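Side-chain contacts in malonyl CoA-acyl carrier protein transacylase (Bartonella henselae, PDB 3QAT), which probably transfers the malonyl group from malonyl-CoA to the acyl carrier protein, the step that supplies extender units for fatty acid biosynthesis: residues 10-15 against 71-76; 26-31 against 304-309; 154-159 against 183-188; 236-241 against 254-259; 266-271 against 292-297. One frame throughout, in Å; residues are numbered along the deposited sequence.

Strand 6-11 opens interaction 1, which closes when helix 62-82 returns against the strand's end. Before that, helix 23-28 has begun interaction 2, whose partner comes only at residues 304-309, near the C terminus. The two therefore cross along the chain, and they touch where Val-76 CG1 meets Ile-309 CG1 at 4.1 Å. Interactions 3, 4 and 5 follow in series, all nested inside the long loop of interaction 2. Interaction 3 joins two helices of the smaller, mixed-sheet part, its centre about 46 Å from that of interaction 2. Interactions 4 and 5 return to the larger part and touch through Val-240, which packs on Thr-266 and Trp-269.

Interaction 1 (10-15 against 71-76); sequences TFPGQG and AVSMAV
Phe-11, the last residue of strand 6-11, lays the edge of its ring against Ser-73 on helix 62-82. Ser-73 CB lies close to the ring plane, 3.7 Å from Phe-11 CD2, and the serine meets a rim of aromatic C-H groups and neither ring face. The phenyl group sits beside its own backbone N, with CG anti to the carbonyl carbon (chi1 -66°), which sends it off the strand toward the helix. Its ring also packs on Ser-103, Ala-104 and Ala-107 of helix 100-107, while the Phe-11 backbone bonds to Ala-95 of strand 93-96 and to His-97 just after it, where the GxSxG sequence begins, probably the nucleophile elbow.

At Pro-12 the strand has given way to loop. The contact is carried on by the pyrrolidine ring, whose CD comes to 3.9 Å from Ser-73 OG. Its carbonyl reaches the same hydroxyl through a water, which donates to Pro-12 O at 2.8 Å and to Ser-73 OG at 3.1 Å.

The serine hydroxyl thus has two jobs. It accepts a hydrogen bond from the water and is also bonded to the backbone carbonyl of Ile-281, at the end of the neighbouring strand 275-281, where it must be the donor. Phe-11, Pro-12 and Ser-73 are all buried, and this chain of hydrogen bonds, the water donating to Ser-73 OG and Ser-73 OG to Ile-281 O, satisfies polar groups of strand, loop and helix inside an otherwise apolar seam without any direct bond between the two segments.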
# COMPACT_ATOMS: atom_id res chain seq x y z
N THR A 10 -7.09 -6.21 3.68
CA THR A 10 -6.02 -5.66 2.84
C THR A 10 -6.16 -4.14 2.82
O THR A 10 -7.27 -3.61 2.89
CB THR A 10 -6.04 -6.21 1.39
OG1 THR A 10 -7.26 -5.84 0.73
CG2 THR A 10 -5.91 -7.76 1.39
N PHE A 11 -5.01 -3.46 2.75
CA PHE A 11 -4.98 -2.01 2.92
C PHE A 11 -4.35 -1.34 1.72
O PHE A 11 -3.23 -1.69 1.33
CB PHE A 11 -4.18 -1.70 4.22
CG PHE A 11 -4.87 -2.19 5.47
CD1 PHE A 11 -4.80 -3.54 5.86
CD2 PHE A 11 -5.65 -1.31 6.22
CE1 PHE A 11 -5.47 -3.98 7.03
CE2 PHE A 11 -6.33 -1.74 7.37
CZ PHE A 11 -6.24 -3.08 7.78
N PRO A 12 -5.07 -0.40 1.11
CA PRO A 12 -4.59 0.19 -0.13
C PRO A 12 -3.40 1.13 0.04
O PRO A 12 -3.11 1.62 1.15
CB PRO A 12 -5.81 0.94 -0.68
CG PRO A 12 -6.68 1.20 0.47
CD PRO A 12 -6.41 0.09 1.49
N GLY A 13 -2.72 1.35 -1.09
CA GLY A 13 -1.55 2.22 -1.11
C GLY A 13 -1.69 3.37 -2.09
O GLY A 13 -2.79 3.69 -2.53
N GLN A 14 -0.54 3.97 -2.40
CA GLN A 14 -0.50 5.18 -3.24
C GLN A 14 -1.28 4.97 -4.53
O GLN A 14 -1.10 3.93 -5.23
CB GLN A 14 0.97 5.46 -3.54
CG GLN A 14 1.21 6.70 -4.41
CD GLN A 14 1.20 8.01 -3.62
OE1 GLN A 14 1.77 8.11 -2.54
NE2 GLN A 14 0.59 9.05 -4.21
N GLY A 15 -2.15 5.93 -4.85
CA GLY A 15 -3.01 5.83 -6.01
C GLY A 15 -4.46 5.62 -5.62
O GLY A 15 -5.38 5.71 -6.46
N ALA A 71 -4.78 7.07 7.47
CA ALA A 71 -5.83 7.65 8.35
C ALA A 71 -7.21 7.14 7.91
O ALA A 71 -8.01 6.77 8.75
CB ALA A 71 -5.79 9.16 8.30
N VAL A 72 -7.48 7.15 6.61
CA VAL A 72 -8.79 6.68 6.14
C VAL A 72 -8.97 5.21 6.53
O VAL A 72 -10.02 4.83 7.05
CB VAL A 72 -8.94 6.85 4.63
CG1 VAL A 72 -10.28 6.25 4.14
CG2 VAL A 72 -8.85 8.35 4.28
N SER A 73 -7.95 4.38 6.30
CA SER A 73 -8.04 2.97 6.67
C SER A 73 -8.28 2.78 8.17
O SER A 73 -9.15 1.99 8.58
CB SER A 73 -6.79 2.19 6.25
OG SER A 73 -6.73 1.99 4.85
N MET A 74 -7.52 3.51 8.97
CA MET A 74 -7.66 3.37 10.44
C MET A 74 -8.99 3.93 10.95
O MET A 74 -9.55 3.41 11.92
CB MET A 74 -6.47 4.00 11.17
CG MET A 74 -5.22 3.12 11.09
SD MET A 74 -5.46 1.41 11.70
CE MET A 74 -6.07 1.70 13.36
N ALA A 75 -9.54 4.96 10.29
CA ALA A 75 -10.89 5.43 10.66
C ALA A 75 -11.91 4.29 10.44
O ALA A 75 -12.74 4.02 11.32
CB ALA A 75 -11.29 6.65 9.81
N VAL A 76 -11.83 3.61 9.30
CA VAL A 76 -12.70 2.45 9.07
C VAL A 76 -12.50 1.37 10.15
O VAL A 76 -13.50 0.87 10.72
CB VAL A 76 -12.50 1.86 7.67
CG1 VAL A 76 -13.28 0.53 7.53
CG2 VAL A 76 -12.94 2.86 6.62
O HOH W 1 -3.87 1.92 3.79

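Interaction 2 (26-31 against 304-309); sequences TEQFVA and GTAEEI
Ala-306 presents its methyl group to both Gln-28 and Phe-29, and it does so from the first turn of helix 306-316, a turn closed by a capping box between Thr-305 and Glu-308. The phenyl ring of Phe-29 comes edge-on: Ala-306 CB lies near the ring plane, 3.9 Å from CE2. Gln-28, in the last turn of helix 23-28, reaches across beside it. Its chain runs extended beyond CG (chi2 170°), long enough to bring OE1 to 3.7 Å from Ala-306 CB. Ring edge and amide meet the methyl side by side, and the methyl lies off the amide plane, with Gln-28 NE2 at 4.0 Å from Ala-306 CB.

Waters join the polar ends. One donates to Gln-28 OE1 and accepts from Ala-306 N at 2.9 Å, giving a partner to an amide of the first helical turn. A second accepts from Gln-28 NE2 at 3.2 Å and donates to Glu-307 OE1. Below this surface layer Phe-29 and Ile-309 both touch Val-79, and the two segments thus pack on the same residue of helix 62-82.

In the capping box Thr-305 OG1 accepts from Glu-308 N at 3.1 Å, and Glu-308 OE1 takes Thr-305 N in return at 3.3 Å. The same oxygen also takes Gly-304 N at 2.8 Å, nearly in line with its C-O bond, the two donors arriving from opposite faces of the carboxylate plane.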
# COMPACT_ATOMS: atom_id res chain seq x y z
N THR A 26 -16.21 10.70 9.03
CA THR A 26 -15.96 11.56 10.20
C THR A 26 -17.21 12.28 10.70
O THR A 26 -17.31 12.56 11.89
CB THR A 26 -14.84 12.60 10.02
OG1 THR A 26 -15.22 13.59 9.07
CG2 THR A 26 -13.54 11.96 9.59
N GLU A 27 -18.12 12.58 9.78
CA GLU A 27 -19.39 13.24 10.14
C GLU A 27 -20.33 12.27 10.86
O GLU A 27 -21.11 12.69 11.72
CB GLU A 27 -20.05 13.83 8.88
CG GLU A 27 -19.29 15.04 8.36
CD GLU A 27 -19.73 15.49 6.98
OE1 GLU A 27 -20.39 14.70 6.26
OE2 GLU A 27 -19.39 16.63 6.61
N GLN A 28 -20.21 10.98 10.53
CA GLN A 28 -21.10 9.92 10.99
C GLN A 28 -20.65 9.25 12.29
O GLN A 28 -21.48 8.78 13.07
CB GLN A 28 -21.24 8.83 9.91
CG GLN A 28 -21.98 9.25 8.65
CD GLN A 28 -21.87 8.19 7.55
OE1 GLN A 28 -20.81 7.56 7.37
NE2 GLN A 28 -22.95 7.99 6.82
N PHE A 29 -19.33 9.21 12.51
CA PHE A 29 -18.77 8.47 13.64
C PHE A 29 -17.66 9.25 14.32
O PHE A 29 -16.67 9.66 13.67
CB PHE A 29 -18.19 7.12 13.17
CG PHE A 29 -19.19 6.22 12.50
CD1 PHE A 29 -20.02 5.41 13.27
CD2 PHE A 29 -19.28 6.17 11.11
CE1 PHE A 29 -20.95 4.55 12.66
CE2 PHE A 29 -20.22 5.31 10.48
CZ PHE A 29 -21.04 4.51 11.26
N VAL A 30 -17.80 9.44 15.63
CA VAL A 30 -16.71 10.04 16.40
C VAL A 30 -15.43 9.19 16.32
O VAL A 30 -14.33 9.74 16.35
CB VAL A 30 -17.15 10.36 17.88
CG1 VAL A 30 -17.21 9.07 18.74
CG2 VAL A 30 -16.23 11.42 18.52
N ALA A 31 -15.57 7.86 16.17
CA ALA A 31 -14.40 7.00 16.11
C ALA A 31 -13.58 7.38 14.88
O ALA A 31 -12.35 7.35 14.93
CB ALA A 31 -14.79 5.53 16.04
N GLY A 304 -15.44 1.09 2.91
CA GLY A 304 -15.14 2.52 2.99
C GLY A 304 -16.29 3.38 3.45
O GLY A 304 -16.08 4.50 3.89
N THR A 305 -17.49 2.84 3.36
CA THR A 305 -18.71 3.58 3.77
C THR A 305 -19.37 2.89 4.96
O THR A 305 -19.06 1.72 5.28
CB THR A 305 -19.73 3.65 2.62
OG1 THR A 305 -20.19 2.33 2.33
CG2 THR A 305 -19.13 4.29 1.36
N ALA A 306 -20.28 3.61 5.60
CA ALA A 306 -21.06 3.05 6.70
C ALA A 306 -21.79 1.76 6.30
O ALA A 306 -21.77 0.75 7.03
CB ALA A 306 -22.04 4.10 7.25
N GLU A 307 -22.38 1.79 5.10
CA GLU A 307 -23.11 0.66 4.54
C GLU A 307 -22.18 -0.55 4.35
O GLU A 307 -22.52 -1.68 4.72
CB GLU A 307 -23.74 1.06 3.18
CG GLU A 307 -24.84 2.13 3.25
CD GLU A 307 -24.41 3.54 3.73
OE1 GLU A 307 -23.24 3.96 3.51
OE2 GLU A 307 -25.27 4.22 4.36
N GLU A 308 -21.00 -0.29 3.79
CA GLU A 308 -20.03 -1.35 3.59
C GLU A 308 -19.47 -1.87 4.90
O GLU A 308 -19.16 -3.06 5.00
CB GLU A 308 -18.87 -0.85 2.69
CG GLU A 308 -19.31 -0.69 1.24
CD GLU A 308 -18.23 -0.08 0.37
OE1 GLU A 308 -17.37 0.65 0.92
OE2 GLU A 308 -18.25 -0.32 -0.87
N ILE A 309 -19.31 -0.99 5.88
CA ILE A 309 -18.92 -1.44 7.22
C ILE A 309 -19.97 -2.42 7.80
O ILE A 309 -19.62 -3.50 8.27
CB ILE A 309 -18.67 -0.25 8.18
CG1 ILE A 309 -17.34 0.44 7.81
CG2 ILE A 309 -18.69 -0.70 9.64
CD1 ILE A 309 -17.25 1.87 8.33
O HOH W 2 -20.19 6.40 4.98
O HOH W 3 -22.62 6.77 3.88

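Interaction 3 (154-159 against 183-188)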
# COMPACT_ATOMS: atom_id res chain seq x y z
N GLU A 154 16.66 -6.46 -18.47
CA GLU A 154 18.00 -6.88 -18.90
C GLU A 154 18.39 -6.22 -20.23
O GLU A 154 19.52 -5.76 -20.40
CB GLU A 154 18.08 -8.41 -18.99
N ILE A 155 17.44 -6.16 -21.16
CA ILE A 155 17.65 -5.55 -22.48
C ILE A 155 18.10 -4.08 -22.37
O ILE A 155 18.96 -3.63 -23.13
CB ILE A 155 16.37 -5.69 -23.37
CG1 ILE A 155 16.20 -7.16 -23.82
CG2 ILE A 155 16.40 -4.74 -24.57
CD1 ILE A 155 14.82 -7.51 -24.35
N VAL A 156 17.56 -3.35 -21.40
CA VAL A 156 17.86 -1.92 -21.29
C VAL A 156 18.98 -1.59 -20.31
O VAL A 156 19.26 -0.41 -20.07
CB VAL A 156 16.58 -1.08 -20.89
CG1 VAL A 156 15.50 -1.28 -21.93
CG2 VAL A 156 16.10 -1.43 -19.48
N ALA A 157 19.63 -2.61 -19.76
CA ALA A 157 20.65 -2.43 -18.72
C ALA A 157 21.80 -1.49 -19.11
O ALA A 157 22.35 -0.80 -18.25
CB ALA A 157 21.19 -3.78 -18.26
N GLU A 158 22.13 -1.45 -20.41
CA GLU A 158 23.17 -0.55 -20.91
C GLU A 158 22.76 0.91 -20.78
O GLU A 158 23.61 1.79 -20.58
CB GLU A 158 23.56 -0.89 -22.37
N GLU A 159 21.45 1.19 -20.86
CA GLU A 159 20.96 2.55 -20.68
C GLU A 159 20.82 2.93 -19.19
O GLU A 159 20.95 4.10 -18.83
CB GLU A 159 19.64 2.77 -21.41
N GLU A 183 12.19 4.70 -19.88
CA GLU A 183 11.62 5.16 -21.14
C GLU A 183 11.84 4.13 -22.26
O GLU A 183 10.92 3.83 -23.03
CB GLU A 183 12.23 6.52 -21.53
CG GLU A 183 11.56 7.15 -22.75
CD GLU A 183 12.28 8.39 -23.25
OE1 GLU A 183 13.28 8.81 -22.63
OE2 GLU A 183 11.85 8.92 -24.30
N THR A 184 13.06 3.59 -22.33
CA THR A 184 13.39 2.59 -23.34
C THR A 184 12.59 1.32 -23.10
O THR A 184 12.10 0.71 -24.04
CB THR A 184 14.90 2.30 -23.40
OG1 THR A 184 15.59 3.54 -23.58
CG2 THR A 184 15.22 1.35 -24.56
N ALA A 185 12.45 0.94 -21.84
CA ALA A 185 11.68 -0.24 -21.48
C ALA A 185 10.23 -0.14 -21.94
O ALA A 185 9.65 -1.15 -22.37
CB ALA A 185 11.75 -0.48 -19.96
N VAL A 186 9.64 1.05 -21.84
CA VAL A 186 8.29 1.29 -22.37
C VAL A 186 8.24 1.03 -23.89
O VAL A 186 7.32 0.35 -24.37
CB VAL A 186 7.73 2.70 -21.98
CG1 VAL A 186 6.45 3.02 -22.71
CG2 VAL A 186 7.45 2.75 -20.47
N GLU A 187 9.22 1.56 -24.62
CA GLU A 187 9.31 1.32 -26.07
C GLU A 187 9.36 -0.17 -26.37
O GLU A 187 8.59 -0.66 -27.21
CB GLU A 187 10.55 2.02 -26.65
CG GLU A 187 10.47 3.54 -26.56
CD GLU A 187 11.81 4.22 -26.81
OE1 GLU A 187 12.83 3.52 -27.02
OE2 GLU A 187 11.84 5.47 -26.80
N VAL A 188 10.22 -0.90 -25.64
CA VAL A 188 10.37 -2.34 -25.84
C VAL A 188 9.08 -3.10 -25.49
O VAL A 188 8.62 -3.97 -26.23
CB VAL A 188 11.57 -2.91 -25.07
CG1 VAL A 188 11.67 -4.42 -25.30
CG2 VAL A 188 12.88 -2.23 -25.53
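The closest apolar touch is between Val-156 and Thr-184, where methyl meets methyl: Val-156 CG1 lies 3.7 Å from Thr-184 CG2. The two side chains slide past each other in opposite directions, and CG1 also lies 3.9 Å from Thr-184 CB. A second methyl pair lies nearer the surface, with Ile-155 CG2 at 4.4 Å from Val-188 CG2, one helical turn on from Thr-184.

Apolar atoms also press on backbone. Val-156 CG1 stands beside its own backbone N and anti to its carbonyl carbon (chi1 -59°), and from there it comes to the peptide link between Thr-184 and Ala-185, 3.8 Å from Ala-185 N and 4.3 Å from Ala-185 CB. The small alanine lets the valine come in this near: the CA atoms of Val-156 and Ala-185 are 6.4 Å apart.

The partners are helix 179-191 and the end of helix 146-155 with the residue after it, parts of a ferredoxin-like unit in which strands 136-142, 162-169, 172-176 and 196-200 follow the beta-alpha-beta-beta-alpha-beta order. Val-156 and Ala-185 both reach Cys-162 at the start of strand 162-169, and Ile-152 packs on Ala-185 and Val-188 from the first helix.

Hydrogen bonds stay within each side. Past helix 146-155 the chain keeps helical angles for a few residues, and Glu-159 N bonds to Val-156 O at 2.8 Å. Along helix 179-191, Val-188 N bonds to Thr-184 O at 2.9 Å. The threonine hydroxyl bonds to Lys-180 O, one turn earlier in its own helix, while its methyl is left to face Val-156.

Interaction 4 (236-241 against 254-259)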
# COMPACT_ATOMS: atom_id res chain seq x y z
N ALA A 236 3.79 -10.13 4.35
CA ALA A 236 4.67 -9.04 3.93
C ALA A 236 4.88 -8.99 2.43
O ALA A 236 4.98 -10.02 1.77
CB ALA A 236 6.03 -9.12 4.65
N ASN A 237 4.98 -7.77 1.90
CA ASN A 237 5.19 -7.57 0.47
C ASN A 237 6.45 -8.26 -0.07
O ASN A 237 6.48 -8.65 -1.24
CB ASN A 237 5.37 -6.06 0.15
CG ASN A 237 4.11 -5.22 0.27
OD1 ASN A 237 4.22 -4.00 0.15
ND2 ASN A 237 2.93 -5.81 0.40
N VAL A 238 7.49 -8.40 0.78
CA VAL A 238 8.80 -8.90 0.35
C VAL A 238 8.86 -10.42 0.44
O VAL A 238 9.47 -11.07 -0.41
CB VAL A 238 9.94 -8.25 1.21
CG1 VAL A 238 11.29 -8.97 1.08
CG2 VAL A 238 10.07 -6.78 0.80
N SER A 239 8.17 -10.97 1.44
CA SER A 239 8.34 -12.40 1.79
C SER A 239 7.15 -13.29 1.42
O SER A 239 7.32 -14.50 1.20
CB SER A 239 8.62 -12.54 3.28
OG SER A 239 7.49 -12.12 4.05
N VAL A 240 5.96 -12.69 1.31
CA VAL A 240 4.72 -13.45 1.01
C VAL A 240 4.53 -14.67 1.95
O VAL A 240 4.07 -15.74 1.53
CB VAL A 240 4.62 -13.87 -0.47
CG1 VAL A 240 3.15 -14.14 -0.85
CG2 VAL A 240 5.17 -12.80 -1.37
N ILE A 241 4.86 -14.47 3.22
CA ILE A 241 4.56 -15.45 4.26
C ILE A 241 4.00 -14.73 5.47
O ILE A 241 4.17 -13.49 5.61
CB ILE A 241 5.81 -16.30 4.65
CG1 ILE A 241 6.94 -15.41 5.18
CG2 ILE A 241 6.26 -17.19 3.49
CD1 ILE A 241 8.24 -16.17 5.51
N VAL A 254 12.09 -2.27 5.75
CA VAL A 254 13.24 -1.61 5.15
C VAL A 254 13.54 -2.17 3.75
O VAL A 254 13.74 -1.41 2.77
CB VAL A 254 14.48 -1.70 6.08
CG1 VAL A 254 15.72 -1.15 5.38
CG2 VAL A 254 14.24 -0.93 7.40
N GLN A 255 13.56 -3.51 3.64
CA GLN A 255 13.79 -4.17 2.36
C GLN A 255 12.73 -3.80 1.32
O GLN A 255 13.02 -3.68 0.12
CB GLN A 255 13.79 -5.68 2.55
CG GLN A 255 14.95 -6.22 3.37
CD GLN A 255 14.76 -7.69 3.72
OE1 GLN A 255 14.38 -8.50 2.87
NE2 GLN A 255 15.01 -8.03 4.98
N GLN A 256 11.50 -3.63 1.80
CA GLN A 256 10.36 -3.30 0.94
C GLN A 256 10.59 -2.01 0.13
O GLN A 256 10.17 -1.91 -1.04
CB GLN A 256 9.11 -3.20 1.83
CG GLN A 256 7.78 -3.28 1.08
CD GLN A 256 7.35 -1.97 0.51
OE1 GLN A 256 7.98 -0.92 0.74
NE2 GLN A 256 6.28 -2.01 -0.28
N VAL A 257 11.26 -1.05 0.72
CA VAL A 257 11.43 0.26 0.08
C VAL A 257 12.13 0.17 -1.28
O VAL A 257 11.77 0.88 -2.20
CB VAL A 257 12.20 1.21 1.05
CG1 VAL A 257 12.64 2.50 0.37
CG2 VAL A 257 11.32 1.48 2.30
N THR A 258 13.12 -0.72 -1.39
CA THR A 258 13.88 -0.87 -2.63
C THR A 258 13.48 -2.09 -3.46
O THR A 258 14.02 -2.28 -4.56
CB THR A 258 15.39 -0.99 -2.36
OG1 THR A 258 15.63 -2.03 -1.40
CG2 THR A 258 15.91 0.32 -1.84
N GLY A 259 12.55 -2.89 -2.94
CA GLY A 259 12.21 -4.17 -3.56
C GLY A 259 10.81 -4.22 -4.14
O GLY A 259 10.01 -3.30 -3.94
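Val-238 and Gln-256 bring the two backbones to 5.8 Å between their CA atoms. On one side is a loop that makes a single helix-like turn, closed by Val-240 N to Ala-236 O at 2.9 Å, and then leaves it as Val-240 takes a left-handed conformation (phi 51°). On the other is the last part of helix 246-258, where Val-257 N and Gly-259 N each bond to the carbonyl three residues before.

Val-238 packs directly on the helix. Its CG2, beside the backbone N, comes to 3.5 Å from Gln-256 CA, while CG1 lies 3.6 Å from Gln-255 OE1; the amide of Gln-255 is held at NE2 by Ser-251. Deeper in, two amides meet with their planes 43° apart. Gln-256 starts anti to its nitrogen and then bends at CG (chi2 -83°), which folds NE2 round to Asn-237 OD1. The bond, 2.9 Å long, lies in the asparagine carbonyl plane on a lone pair but is bent, with the oxygen tilted from the Gln-256 amide plane.

Asn-237 OD1 also accepts from Ser-98 N and its ND2 bonds to Gly-96 O, which ties it to the probable nucleophile elbow; Gln-256 NE2 adds a weak bond to Ser-98 OG, and OE1 is bonded to Arg-123. Ser-98 and His-207 are probably the catalytic serine and histidine, as in this family, and Gln-256 O accepts from His-207 ND1, which would help to orient the imidazole. The contact lies between helix 212-224, which takes Val-257, and helix 263-272, which takes Asn-237 and Val-240, with strand 261-262 packed against both Asn-237 and Gln-256.

Interaction 5 (266-271 against 292-297)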
# COMPACT_ATOMS: atom_id res chain seq x y z
N THR A 266 0.80 -12.48 -3.06
CA THR A 266 0.14 -12.29 -1.79
C THR A 266 -1.31 -12.74 -1.85
O THR A 266 -1.76 -13.48 -0.99
CB THR A 266 0.25 -10.81 -1.34
OG1 THR A 266 1.63 -10.51 -1.07
CG2 THR A 266 -0.55 -10.56 -0.06
N ILE A 267 -2.04 -12.30 -2.86
CA ILE A 267 -3.45 -12.66 -2.98
C ILE A 267 -3.59 -14.17 -3.26
O ILE A 267 -4.48 -14.85 -2.70
CB ILE A 267 -4.16 -11.83 -4.06
CG1 ILE A 267 -4.13 -10.34 -3.67
CG2 ILE A 267 -5.61 -12.35 -4.28
CD1 ILE A 267 -4.73 -10.04 -2.27
N GLU A 268 -2.70 -14.69 -4.11
CA GLU A 268 -2.71 -16.14 -4.39
C GLU A 268 -2.44 -16.94 -3.11
O GLU A 268 -3.13 -17.95 -2.87
CB GLU A 268 -1.73 -16.50 -5.50
CG GLU A 268 -2.21 -16.00 -6.87
CD GLU A 268 -1.22 -16.23 -8.01
OE1 GLU A 268 -0.05 -16.56 -7.74
OE2 GLU A 268 -1.61 -16.06 -9.18
N TRP A 269 -1.45 -16.53 -2.32
CA TRP A 269 -1.15 -17.21 -1.06
C TRP A 269 -2.35 -17.15 -0.10
O TRP A 269 -2.80 -18.17 0.43
CB TRP A 269 0.11 -16.67 -0.37
CG TRP A 269 0.47 -17.57 0.80
CD1 TRP A 269 1.25 -18.68 0.74
CD2 TRP A 269 0.01 -17.46 2.15
NE1 TRP A 269 1.33 -19.27 1.99
CE2 TRP A 269 0.57 -18.54 2.87
CE3 TRP A 269 -0.82 -16.55 2.83
CZ2 TRP A 269 0.32 -18.76 4.24
CZ3 TRP A 269 -1.07 -16.76 4.20
CH2 TRP A 269 -0.51 -17.88 4.88
N ILE A 270 -2.87 -15.95 0.13
CA ILE A 270 -4.01 -15.81 1.04
C ILE A 270 -5.19 -16.71 0.63
O ILE A 270 -5.77 -17.39 1.47
CB ILE A 270 -4.42 -14.32 1.20
CG1 ILE A 270 -3.35 -13.54 1.97
CG2 ILE A 270 -5.75 -14.20 1.95
CD1 ILE A 270 -3.57 -12.00 1.92
N SER A 271 -5.51 -16.72 -0.66
CA SER A 271 -6.65 -17.48 -1.18
C SER A 271 -6.47 -18.98 -1.03
O SER A 271 -7.47 -19.71 -0.91
CB SER A 271 -6.88 -17.16 -2.66
OG SER A 271 -7.13 -15.77 -2.77
N ARG A 292 -10.11 -9.45 -7.97
CA ARG A 292 -11.05 -10.10 -8.89
C ARG A 292 -10.39 -10.60 -10.18
O ARG A 292 -10.86 -11.59 -10.78
CB ARG A 292 -12.25 -9.18 -9.17
CG ARG A 292 -13.08 -8.94 -7.91
CD ARG A 292 -14.37 -8.16 -8.20
NE ARG A 292 -15.12 -7.95 -6.96
CZ ARG A 292 -15.83 -6.85 -6.70
NH1 ARG A 292 -15.87 -5.86 -7.59
NH2 ARG A 292 -16.47 -6.73 -5.54
N ARG A 293 -9.31 -9.94 -10.59
CA ARG A 293 -8.54 -10.35 -11.77
C ARG A 293 -7.63 -11.52 -11.42
O ARG A 293 -7.44 -12.42 -12.24
CB ARG A 293 -7.72 -9.18 -12.32
CG ARG A 293 -8.59 -8.14 -13.04
CD ARG A 293 -7.77 -6.93 -13.48
NE ARG A 293 -8.63 -5.86 -14.01
CZ ARG A 293 -9.09 -5.81 -15.26
NH1 ARG A 293 -8.80 -6.77 -16.15
NH2 ARG A 293 -9.87 -4.79 -15.63
N ILE A 294 -7.11 -11.54 -10.20
CA ILE A 294 -6.22 -12.61 -9.76
C ILE A 294 -6.94 -13.93 -9.51
O ILE A 294 -6.42 -15.01 -9.85
CB ILE A 294 -5.46 -12.19 -8.47
CG1 ILE A 294 -4.51 -11.02 -8.78
CG2 ILE A 294 -4.68 -13.39 -7.86
CD1 ILE A 294 -4.05 -10.23 -7.53
N ASN A 295 -8.12 -13.86 -8.88
CA ASN A 295 -8.86 -15.05 -8.48
C ASN A 295 -10.35 -14.77 -8.65
O ASN A 295 -10.91 -13.92 -7.98
CB ASN A 295 -8.51 -15.39 -7.01
CG ASN A 295 -9.18 -16.68 -6.51
OD1 ASN A 295 -10.38 -16.91 -6.73
ND2 ASN A 295 -8.41 -17.51 -5.82
N LYS A 296 -10.99 -15.48 -9.57
CA LYS A 296 -12.41 -15.26 -9.88
C LYS A 296 -13.38 -15.89 -8.87
O LYS A 296 -14.58 -15.63 -8.92
CB LYS A 296 -12.72 -15.77 -11.31
N ASP A 297 -12.87 -16.71 -7.95
CA ASP A 297 -13.73 -17.44 -7.02
C ASP A 297 -13.85 -16.79 -5.64
O ASP A 297 -14.83 -17.02 -4.94
CB ASP A 297 -13.27 -18.88 -6.85
CG ASP A 297 -13.26 -19.66 -8.15
OD1 ASP A 297 -14.15 -19.44 -9.01
OD2 ASP A 297 -12.35 -20.49 -8.31
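Helix 286-294, the crossover of the beta-alpha-beta unit joining parallel strands 275-281 and 299-303, ends with Ile-294 packed on Ile-267 of helix 263-272. The two isoleucines cross at about a right angle. Ile-294 CD1 sits 3.8 Å from Ile-267 CB, and the branch methyls, CG2 of each, also meet at 3.8 Å. Ile-267 itself rests on Leu-278 of strand 275-281. Toward the surface, Glu-268 lays its CG 3.7 Å from Ile-294 CG2, while its carboxylate forms a salt bridge with Arg-264, one turn back.

Just past the helix, Asn-295 makes an Asx turn: its OD1 accepts from Asp-297 N at 2.8 Å, in the carbonyl plane, and also from Ile-298 N. The two bonds to OD1 hold the rotation of the amide and turn ND2 to the other helix, 3.5 Å from Ser-271 CB. The side chain gets there by extending anti to its backbone nitrogen (chi1 -177°). Ser-271 OG is turned back onto its own helix, donating to Ile-267 O at 2.8 Å; that carbonyl also takes Ser-271 N, which reaches it from the opposite face of its plane.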